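Local coordinates for protein putative peptidase (Chlamydophila abortus, PDB 3CE2) that probably cleaves small bioactive peptides as a zinc-dependent oligopeptidase of the M3B family, at residues L504-Y509 and I513-L518; S293-Y298 and T468-V473; D41-K46 and P51-L56. All blocks are in the same frame, centred on the assembly; numbering follows the deposited sequence.

Contact 1 of 3, residues L504-Y509 and I513-L518; sequences LQNEFY and ITFDVL
Phe515, Tyr509 and Ile513 carry most of this contact, where the chain leaving helix 494-509 turns back against its last turn. The Phe515 ring points its far rim at the helix. Its CZ lies 3.9 Å from CB of Gln505, and the backbone O of Gln505 also sits at the ring edge, near its plane. Asn506 meets the same rim with its amide: ND2 is 3.2 Å from Phe515 CE2. The amide and ring planes are 79° apart, close to perpendicular. Tyr509 and Ile513 run alongside each other, with Tyr509 CB 3.6 Å from Ile513 CG1. In Tyr509, CG stands anti to the carbonyl carbon (chi1 -64°). The root of the ring still touches Ile513, while its hydroxyl end leads away from 513-518. The ring also meets Phe313 edge-to-face. One hydrogen bond ties the backbones, from Ile513 N to Tyr509 O at 2.8 Å. Gln505 turns its NE2 to the O of Ser519, further along the loop. Asp516 OD2 bonds ND1 of His312, which binds a zinc ion together with Asp310. This is a helix C-terminus packed against its own exit loop, beside a peripheral zinc site of the M3 peptidase.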
loop_
_atom_site.group_PDB
_atom_site.type_symbol
_atom_site.label_atom_id
_atom_site.label_comp_id
_atom_site.label_asym_id
_atom_site.label_seq_id
_atom_site.Cartn_x
_atom_site.Cartn_y
_atom_site.Cartn_z
ATOM N N LEU A 504 22.821 10.881 -3.079
ATOM C CA LEU A 504 21.398 10.896 -3.355
ATOM C C LEU A 504 20.692 12.020 -2.615
ATOM O O LEU A 504 19.903 12.757 -3.215
ATOM C CB LEU A 504 20.748 9.553 -3.030
ATOM C CG LEU A 504 20.498 8.566 -4.166
ATOM C CD1 LEU A 504 21.711 8.440 -5.084
ATOM C CD2 LEU A 504 20.135 7.208 -3.568
ATOM N N GLN A 505 20.966 12.174 -1.325
ATOM C CA GLN A 505 20.295 13.249 -0.586
ATOM C C GLN A 505 20.608 14.544 -1.278
ATOM O O GLN A 505 19.832 15.503 -1.266
ATOM C CB GLN A 505 20.785 13.322 0.846
ATOM C CG GLN A 505 20.317 12.147 1.686
ATOM C CD GLN A 505 20.947 12.157 3.038
ATOM O OE1 GLN A 505 22.132 11.875 3.166
ATOM N NE2 GLN A 505 20.175 12.497 4.060
ATOM N N ASN A 506 21.761 14.546 -1.913
ATOM C CA ASN A 506 22.220 15.716 -2.574
ATOM C C ASN A 506 21.489 15.991 -3.862
ATOM O O ASN A 506 21.009 17.099 -4.062
ATOM C CB ASN A 506 23.701 15.602 -2.824
ATOM C CG ASN A 506 24.412 16.786 -2.320
ATOM O OD1 ASN A 506 24.288 17.869 -2.887
ATOM N ND2 ASN A 506 25.107 16.626 -1.191
ATOM N N GLU A 507 21.390 14.987 -4.727
ATOM C CA GLU A 507 20.608 15.129 -5.962
ATOM C C GLU A 507 19.192 15.619 -5.674
ATOM O O GLU A 507 18.605 16.304 -6.496
ATOM C CB GLU A 507 20.579 13.826 -6.790
ATOM C CG GLU A 507 21.959 13.331 -7.212
ATOM C CD GLU A 507 21.922 12.066 -8.079
ATOM O OE1 GLU A 507 21.452 12.165 -9.235
ATOM O OE2 GLU A 507 22.378 10.978 -7.621
ATOM N N PHE A 508 18.645 15.299 -4.508
ATOM C CA PHE A 508 17.262 15.653 -4.247
ATOM C C PHE A 508 17.148 16.921 -3.458
ATOM O O PHE A 508 16.255 17.721 -3.682
ATOM C CB PHE A 508 16.547 14.544 -3.483
ATOM C CG PHE A 508 16.175 13.366 -4.330
ATOM C CD1 PHE A 508 14.880 13.196 -4.776
ATOM C CD2 PHE A 508 17.112 12.422 -4.675
ATOM C CE1 PHE A 508 14.541 12.114 -5.569
ATOM C CE2 PHE A 508 16.766 11.323 -5.452
ATOM C CZ PHE A 508 15.480 11.181 -5.899
ATOM N N TYR A 509 18.054 17.118 -2.521
ATOM C CA TYR A 509 17.819 18.127 -1.520
ATOM C C TYR A 509 18.914 19.157 -1.481
ATOM O O TYR A 509 18.822 20.126 -0.714
ATOM C CB TYR A 509 17.715 17.448 -0.156
ATOM C CG TYR A 509 16.542 16.505 -0.026
ATOM C CD1 TYR A 509 15.238 16.988 0.008
ATOM C CD2 TYR A 509 16.739 15.138 0.078
ATOM C CE1 TYR A 509 14.159 16.134 0.140
ATOM C CE2 TYR A 509 15.672 14.273 0.187
ATOM C CZ TYR A 509 14.384 14.772 0.227
ATOM O OH TYR A 509 13.320 13.895 0.331
ATOM N N ILE A 513 18.472 22.055 1.303
ATOM C CA ILE A 513 18.660 21.517 2.647
ATOM C C ILE A 513 20.086 21.729 3.124
ATOM O O ILE A 513 21.045 21.487 2.383
ATOM C CB ILE A 513 18.333 19.992 2.709
ATOM C CG1 ILE A 513 16.849 19.751 2.441
ATOM C CG2 ILE A 513 18.672 19.426 4.091
ATOM C CD1 ILE A 513 15.986 20.093 3.630
ATOM N N THR A 514 20.224 22.161 4.371
ATOM C CA THR A 514 21.516 22.157 5.009
ATOM C C THR A 514 21.665 20.829 5.756
ATOM O O THR A 514 20.837 20.489 6.594
ATOM C CB THR A 514 21.601 23.312 5.996
ATOM O OG1 THR A 514 21.438 24.551 5.288
ATOM C CG2 THR A 514 22.934 23.271 6.802
ATOM N N PHE A 515 22.708 20.077 5.442
ATOM C CA PHE A 515 22.905 18.774 6.053
ATOM C C PHE A 515 23.448 18.873 7.455
ATOM O O PHE A 515 24.145 19.814 7.777
ATOM C CB PHE A 515 23.836 17.910 5.204
ATOM C CG PHE A 515 23.276 17.584 3.865
ATOM C CD1 PHE A 515 21.939 17.852 3.579
ATOM C CD2 PHE A 515 24.055 16.986 2.893
ATOM C CE1 PHE A 515 21.383 17.553 2.340
ATOM C CE2 PHE A 515 23.505 16.682 1.633
ATOM C CZ PHE A 515 22.154 16.980 1.369
ATOM N N ASP A 516 23.095 17.915 8.304
ATOM C CA ASP A 516 23.750 17.789 9.588
ATOM C C ASP A 516 24.811 16.721 9.437
ATOM O O ASP A 516 24.861 16.056 8.414
ATOM C CB ASP A 516 22.756 17.461 10.681
ATOM C CG ASP A 516 21.863 18.630 11.006
ATOM O OD1 ASP A 516 22.178 19.395 11.962
ATOM O OD2 ASP A 516 20.846 18.790 10.300
ATOM N N VAL A 517 25.685 16.570 10.423
ATOM C CA VAL A 517 26.858 15.699 10.240
ATOM C C VAL A 517 26.491 14.222 10.094
ATOM O O VAL A 517 27.238 13.470 9.506
ATOM C CB VAL A 517 27.925 15.901 11.358
ATOM C CG1 VAL A 517 28.447 17.304 11.317
ATOM C CG2 VAL A 517 27.319 15.659 12.743
ATOM N N LEU A 518 25.339 13.805 10.613
ATOM C CA LEU A 518 24.971 12.397 10.530
ATOM C C LEU A 518 23.789 12.131 9.618
ATOM O O LEU A 518 23.233 11.029 9.587
ATOM C CB LEU A 518 24.715 11.855 11.929
ATOM C CG LEU A 518 26.055 11.831 12.683
ATOM C CD1 LEU A 518 25.903 11.319 14.103
ATOM C CD2 LEU A 518 27.162 11.035 11.909
#

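Contact 2 of 3, residues S293-Y298 and T468-V473; sequences SLITKY and TLFRQV
Ile295 and Phe470 overlap while pointing contrary ways, and this pair is the tight part of the contact between helix 292-306 and helix 451-487. Ile295 lays CG1 over one face of the Phe470 ring in a CH-pi contact. CG1 is 4.2 Å from the ring centroid and 27° off the ring normal. The terminal CD1 reaches farther, towards the root of the ring, and comes to 3.6 Å from Phe470 CD1. A chi1 of -70° sets CG1 beside the backbone N of Ile295, and chi2 of 163° extends the chain along the ring. Leu294 touches more loosely. Its CB is 4.2 Å from Phe470 CZ, at the far end of the same ring, and approaches obliquely. All three residues are buried. Phe470 also stacks with Phe466 and touches Phe596 of helix 590-607. Leu294 packs on Glu600 and Ile603 of that helix. The solvent side of helix 292-306 is different: Ser293 and Lys297 are exposed and take no part across the contact. Helix 451-487 has a wider pi-type turn at 468-470, just where Phe470 leaves it. The two helices are also joined by a hydrogen bond between Tyr298 OH and Asp463 OD1. Between these segments the chemistry is apolar, so shape and dispersion hold them together.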
loop_
_atom_site.group_PDB
_atom_site.type_symbol
_atom_site.label_atom_id
_atom_site.label_comp_id
_atom_site.label_asym_id
_atom_site.label_seq_id
_atom_site.Cartn_x
_atom_site.Cartn_y
_atom_site.Cartn_z
ATOM N N SER A 293 13.948 20.351 -8.527
ATOM C CA SER A 293 13.637 21.772 -8.333
ATOM C C SER A 293 12.284 21.959 -7.649
ATOM O O SER A 293 12.044 22.962 -6.977
ATOM C CB SER A 293 13.695 22.547 -9.652
ATOM O OG SER A 293 12.790 22.012 -10.612
ATOM N N LEU A 294 11.396 20.983 -7.800
ATOM C CA LEU A 294 10.101 21.126 -7.165
ATOM C C LEU A 294 10.247 21.029 -5.657
ATOM O O LEU A 294 9.575 21.736 -4.921
ATOM C CB LEU A 294 9.093 20.118 -7.715
ATOM C CG LEU A 294 8.308 20.619 -8.932
ATOM C CD1 LEU A 294 7.063 19.821 -9.111
ATOM C CD2 LEU A 294 7.924 22.076 -8.789
ATOM N N ILE A 295 11.153 20.173 -5.197
ATOM C CA ILE A 295 11.484 20.123 -3.783
ATOM C C ILE A 295 12.019 21.495 -3.394
ATOM O O ILE A 295 11.499 22.136 -2.476
ATOM C CB ILE A 295 12.527 19.000 -3.467
ATOM C CG1 ILE A 295 11.907 17.618 -3.631
ATOM C CG2 ILE A 295 13.066 19.101 -2.053
ATOM C CD1 ILE A 295 12.949 16.538 -3.742
ATOM N N THR A 296 13.034 21.965 -4.114
ATOM C CA THR A 296 13.606 23.275 -3.816
ATOM C C THR A 296 12.518 24.335 -3.668
ATOM O O THR A 296 12.491 25.046 -2.674
ATOM C CB THR A 296 14.560 23.717 -4.900
ATOM O OG1 THR A 296 15.393 22.615 -5.284
ATOM C CG2 THR A 296 15.402 24.823 -4.404
ATOM N N LYS A 297 11.602 24.430 -4.629
ATOM C CA LYS A 297 10.540 25.447 -4.539
ATOM C C LYS A 297 9.759 25.347 -3.248
ATOM O O LYS A 297 9.668 26.321 -2.503
ATOM C CB LYS A 297 9.551 25.358 -5.708
ATOM C CG LYS A 297 9.792 26.348 -6.823
ATOM C CD LYS A 297 8.965 25.989 -8.062
ATOM C CE LYS A 297 9.213 26.973 -9.220
ATOM N NZ LYS A 297 8.909 26.362 -10.543
ATOM N N TYR A 298 9.201 24.160 -2.998
ATOM C CA TYR A 298 8.273 23.951 -1.885
ATOM C C TYR A 298 8.909 24.229 -0.554
ATOM O O TYR A 298 8.344 24.972 0.242
ATOM C CB TYR A 298 7.701 22.525 -1.861
ATOM C CG TYR A 298 6.809 22.262 -0.657
ATOM C CD1 TYR A 298 5.787 23.155 -0.312
ATOM C CD2 TYR A 298 6.983 21.119 0.138
ATOM C CE1 TYR A 298 4.960 22.921 0.789
ATOM C CE2 TYR A 298 6.162 20.876 1.247
ATOM C CZ TYR A 298 5.154 21.781 1.559
ATOM O OH TYR A 298 4.341 21.541 2.631
ATOM N N THR A 468 5.331 11.002 -0.059
ATOM C CA THR A 468 5.007 9.745 -0.696
ATOM C C THR A 468 5.523 9.639 -2.128
ATOM O O THR A 468 5.671 8.532 -2.650
ATOM C CB THR A 468 3.522 9.272 -0.525
ATOM O OG1 THR A 468 2.894 9.099 -1.797
ATOM C CG2 THR A 468 2.725 10.191 0.362
ATOM N N LEU A 469 5.847 10.758 -2.759
ATOM C CA LEU A 469 6.403 10.666 -4.106
ATOM C C LEU A 469 7.925 10.810 -4.125
ATOM O O LEU A 469 8.639 9.856 -4.430
ATOM C CB LEU A 469 5.723 11.656 -5.038
ATOM C CG LEU A 469 6.407 11.999 -6.365
ATOM C CD1 LEU A 469 7.042 10.798 -6.994
ATOM C CD2 LEU A 469 5.413 12.609 -7.331
ATOM N N PHE A 470 8.427 11.990 -3.785
ATOM C CA PHE A 470 9.873 12.257 -3.871
ATOM C C PHE A 470 10.721 11.418 -2.927
ATOM O O PHE A 470 11.688 10.765 -3.353
ATOM C CB PHE A 470 10.171 13.756 -3.698
ATOM C CG PHE A 470 9.782 14.563 -4.892
ATOM C CD1 PHE A 470 10.699 14.816 -5.903
ATOM C CD2 PHE A 470 8.483 15.002 -5.053
ATOM C CE1 PHE A 470 10.340 15.523 -7.043
ATOM C CE2 PHE A 470 8.121 15.719 -6.183
ATOM C CZ PHE A 470 9.050 15.972 -7.181
ATOM N N ARG A 471 10.353 11.432 -1.650
ATOM C CA ARG A 471 11.106 10.686 -0.667
ATOM C C ARG A 471 11.127 9.208 -1.007
ATOM O O ARG A 471 12.150 8.567 -0.834
ATOM C CB ARG A 471 10.608 10.920 0.757
ATOM C CG ARG A 471 11.522 10.253 1.765
ATOM C CD ARG A 471 11.773 11.087 3.001
ATOM N NE ARG A 471 10.895 10.768 4.137
ATOM C CZ ARG A 471 11.211 9.945 5.141
ATOM N NH1 ARG A 471 10.343 9.745 6.135
ATOM N NH2 ARG A 471 12.387 9.321 5.154
ATOM N N GLN A 472 10.024 8.661 -1.511
ATOM C CA GLN A 472 10.021 7.232 -1.895
ATOM C C GLN A 472 10.908 6.950 -3.098
ATOM O O GLN A 472 11.516 5.885 -3.205
ATOM C CB GLN A 472 8.610 6.744 -2.166
ATOM C CG GLN A 472 7.658 7.074 -1.022
ATOM C CD GLN A 472 8.135 6.485 0.292
ATOM O OE1 GLN A 472 8.496 5.320 0.356
ATOM N NE2 GLN A 472 8.139 7.286 1.341
ATOM N N VAL A 473 11.005 7.913 -4.005
ATOM C CA VAL A 473 11.793 7.693 -5.204
ATOM C C VAL A 473 13.283 7.773 -4.831
ATOM O O VAL A 473 14.137 7.032 -5.348
ATOM C CB VAL A 473 11.400 8.702 -6.292
ATOM C CG1 VAL A 473 12.380 8.653 -7.445
ATOM C CG2 VAL A 473 9.982 8.427 -6.774
#

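Contact 3 of 3, residues D41-K46 and P51-L56; sequences DSFGLK and PTWPAL
The backbone leaves helix 33-42, changes course at Gly44, where phi is +52°, and, after residues 47-49, which are not modelled, returns so that the CA atoms of Lys46 and Thr52 are 5.4 Å apart. This is a helix-exit loop folded back on itself at the surface, ahead of helix 66-96. No hydrogen bond joins the two segments; side chains meeting side chains and passing main chain make the contact. Thr52 is central. Its CG2 stands anti to the backbone N and packs against the passing main chain. It lies 3.3 Å from Gly44 O and 3.7 Å from Leu45 CA. The Thr52 and Trp53 backbone N atoms bond the two carboxylate oxygens of Glu120, on helix 101-120, which fixes this turn of the loop to the helical body.

Lys46 lies on the exposed side. Its aliphatic chain bends at chi2 and chi3 and passes the Pro51 carbonyl, with CD 4.0 Å from Pro51 O. The amine leads away from the 51-56 segment.

The inner side is aromatic. Phe43 and Trp53 meet at their rims, without stacking. The Phe43 ring and the five-membered ring of Trp53 have centroids 5.5 Å apart and planes at 79°. Around the pair, Lys82 of helix 66-96 makes a cation-pi contact with Phe43, and Phe117 of helix 101-120 meets Trp53 edge-to-face. Trp53 is buried, while Phe43 remains partly exposed. Phe43 CD1 lies near the plane of the indole, at its edge, 3.4 Å from Trp53 NE1 and 3.6 Å from Trp53 CZ2.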
loop_
_atom_site.group_PDB
_atom_site.type_symbol
_atom_site.label_atom_id
_atom_site.label_comp_id
_atom_site.label_asym_id
_atom_site.label_seq_id
_atom_site.Cartn_x
_atom_site.Cartn_y
_atom_site.Cartn_z
ATOM N N ASP A 41 -19.566 -25.838 8.617
ATOM C CA ASP A 41 -19.736 -27.275 8.802
ATOM C C ASP A 41 -19.710 -28.076 7.486
ATOM O O ASP A 41 -19.014 -29.095 7.419
ATOM C CB ASP A 41 -21.007 -27.577 9.626
ATOM C CG ASP A 41 -20.834 -27.280 11.125
ATOM O OD1 ASP A 41 -19.689 -27.060 11.578
ATOM O OD2 ASP A 41 -21.851 -27.272 11.856
ATOM N N SER A 42 -20.434 -27.616 6.453
ATOM C CA SER A 42 -20.531 -28.341 5.162
ATOM C C SER A 42 -19.211 -28.976 4.765
ATOM O O SER A 42 -19.177 -30.029 4.125
ATOM C CB SER A 42 -20.970 -27.439 3.996
ATOM O OG SER A 42 -21.313 -26.133 4.408
ATOM N N PHE A 43 -18.120 -28.315 5.127
ATOM C CA PHE A 43 -16.809 -28.787 4.742
ATOM C C PHE A 43 -16.441 -30.134 5.371
ATOM O O PHE A 43 -15.716 -30.928 4.759
ATOM C CB PHE A 43 -15.752 -27.718 5.023
ATOM C CG PHE A 43 -15.742 -26.623 4.009
ATOM C CD1 PHE A 43 -15.385 -26.887 2.698
ATOM C CD2 PHE A 43 -16.111 -25.336 4.351
ATOM C CE1 PHE A 43 -15.386 -25.890 1.752
ATOM C CE2 PHE A 43 -16.105 -24.325 3.407
ATOM C CZ PHE A 43 -15.741 -24.605 2.107
ATOM N N GLY A 44 -16.951 -30.395 6.573
ATOM C CA GLY A 44 -16.556 -31.588 7.311
ATOM C C GLY A 44 -15.040 -31.664 7.408
ATOM O O GLY A 44 -14.392 -32.358 6.625
ATOM N N LEU A 45 -14.471 -30.924 8.356
ATOM C CA LEU A 45 -13.038 -30.974 8.624
ATOM C C LEU A 45 -12.622 -32.424 8.900
ATOM O O LEU A 45 -13.368 -33.189 9.516
ATOM C CB LEU A 45 -12.700 -30.075 9.823
ATOM C CG LEU A 45 -11.375 -29.298 9.892
ATOM C CD1 LEU A 45 -11.485 -28.204 10.959
ATOM C CD2 LEU A 45 -10.134 -30.181 10.127
ATOM N N LYS A 46 -11.434 -32.799 8.434
ATOM C CA LYS A 46 -10.926 -34.157 8.619
ATOM C C LYS A 46 -9.827 -34.184 9.689
ATOM O O LYS A 46 -10.084 -33.952 10.874
ATOM C CB LYS A 46 -10.387 -34.702 7.287
ATOM C CG LYS A 46 -10.439 -36.224 7.121
ATOM C CD LYS A 46 -11.702 -36.707 6.398
ATOM C CE LYS A 46 -12.872 -36.895 7.356
ATOM N NZ LYS A 46 -14.152 -37.036 6.624
ATOM N N PRO A 51 -7.062 -35.941 3.964
ATOM C CA PRO A 51 -7.478 -34.800 3.109
ATOM C C PRO A 51 -8.954 -34.395 3.226
ATOM O O PRO A 51 -9.843 -35.249 3.189
ATOM C CB PRO A 51 -7.171 -35.288 1.686
ATOM C CG PRO A 51 -7.231 -36.772 1.776
ATOM C CD PRO A 51 -6.712 -37.126 3.154
ATOM N N THR A 52 -9.205 -33.093 3.347
ATOM C CA THR A 52 -10.569 -32.565 3.521
ATOM C C THR A 52 -11.290 -32.316 2.187
ATOM O O THR A 52 -12.519 -32.323 2.107
ATOM C CB THR A 52 -10.533 -31.252 4.315
ATOM O OG1 THR A 52 -9.425 -31.280 5.224
ATOM C CG2 THR A 52 -11.840 -31.044 5.083
ATOM N N TRP A 53 -10.496 -32.062 1.156
ATOM C CA TRP A 53 -10.972 -32.021 -0.211
ATOM C C TRP A 53 -10.237 -33.107 -0.995
ATOM O O TRP A 53 -9.047 -32.959 -1.308
ATOM C CB TRP A 53 -10.700 -30.644 -0.805
ATOM C CG TRP A 53 -11.456 -29.575 -0.090
ATOM C CD1 TRP A 53 -12.788 -29.275 -0.224
ATOM C CD2 TRP A 53 -10.940 -28.680 0.894
ATOM N NE1 TRP A 53 -13.124 -28.243 0.613
ATOM C CE2 TRP A 53 -12.008 -27.857 1.310
ATOM C CE3 TRP A 53 -9.674 -28.488 1.456
ATOM C CZ2 TRP A 53 -11.851 -26.849 2.262
ATOM C CZ3 TRP A 53 -9.512 -27.492 2.406
ATOM C CH2 TRP A 53 -10.598 -26.680 2.800
ATOM N N PRO A 54 -10.929 -34.218 -1.289
ATOM C CA PRO A 54 -10.270 -35.299 -2.027
ATOM C C PRO A 54 -10.350 -34.971 -3.520
ATOM O O PRO A 54 -9.447 -35.295 -4.293
ATOM C CB PRO A 54 -11.103 -36.549 -1.663
ATOM C CG PRO A 54 -12.357 -36.033 -0.908
ATOM C CD PRO A 54 -12.345 -34.515 -1.002
ATOM N N ALA A 55 -11.435 -34.293 -3.883
ATOM C CA ALA A 55 -11.625 -33.682 -5.192
ATOM C C ALA A 55 -10.408 -32.867 -5.682
ATOM O O ALA A 55 -10.215 -32.690 -6.880
ATOM C CB ALA A 55 -12.876 -32.802 -5.165
ATOM N N LEU A 56 -9.591 -32.375 -4.763
ATOM C CA LEU A 56 -8.476 -31.541 -5.138
ATOM C C LEU A 56 -7.149 -32.266 -5.091
ATOM O O LEU A 56 -6.097 -31.638 -5.178
ATOM C CB LEU A 56 -8.425 -30.293 -4.266
ATOM C CG LEU A 56 -9.507 -29.249 -4.551
ATOM C CD1 LEU A 56 -9.656 -28.284 -3.390
ATOM C CD2 LEU A 56 -9.186 -28.487 -5.831
#

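How the contacts relate
Contact 3 comes first along the chain, then contact 2, then contact 1. Contacts 1 and 2 are neighbours, with centres 13 Å apart, and all four of their segments belong to the M3 peptidase region. They touch mainly where Phe508 and Tyr509 pack on Ile295, and these two residues also reach Phe470 and Arg471. Helix 494-509 of contact 1 follows helix 451-487 of contact 2 in the chain. Together they form one continuous packed region that reaches out to a peripheral zinc ion. Contact 3 lies on the opposite side of the chain's centre, about 59 Å from contact 1 and 54 Å from contact 2, centre to centre. It belongs to the N-terminal helices and touches neither.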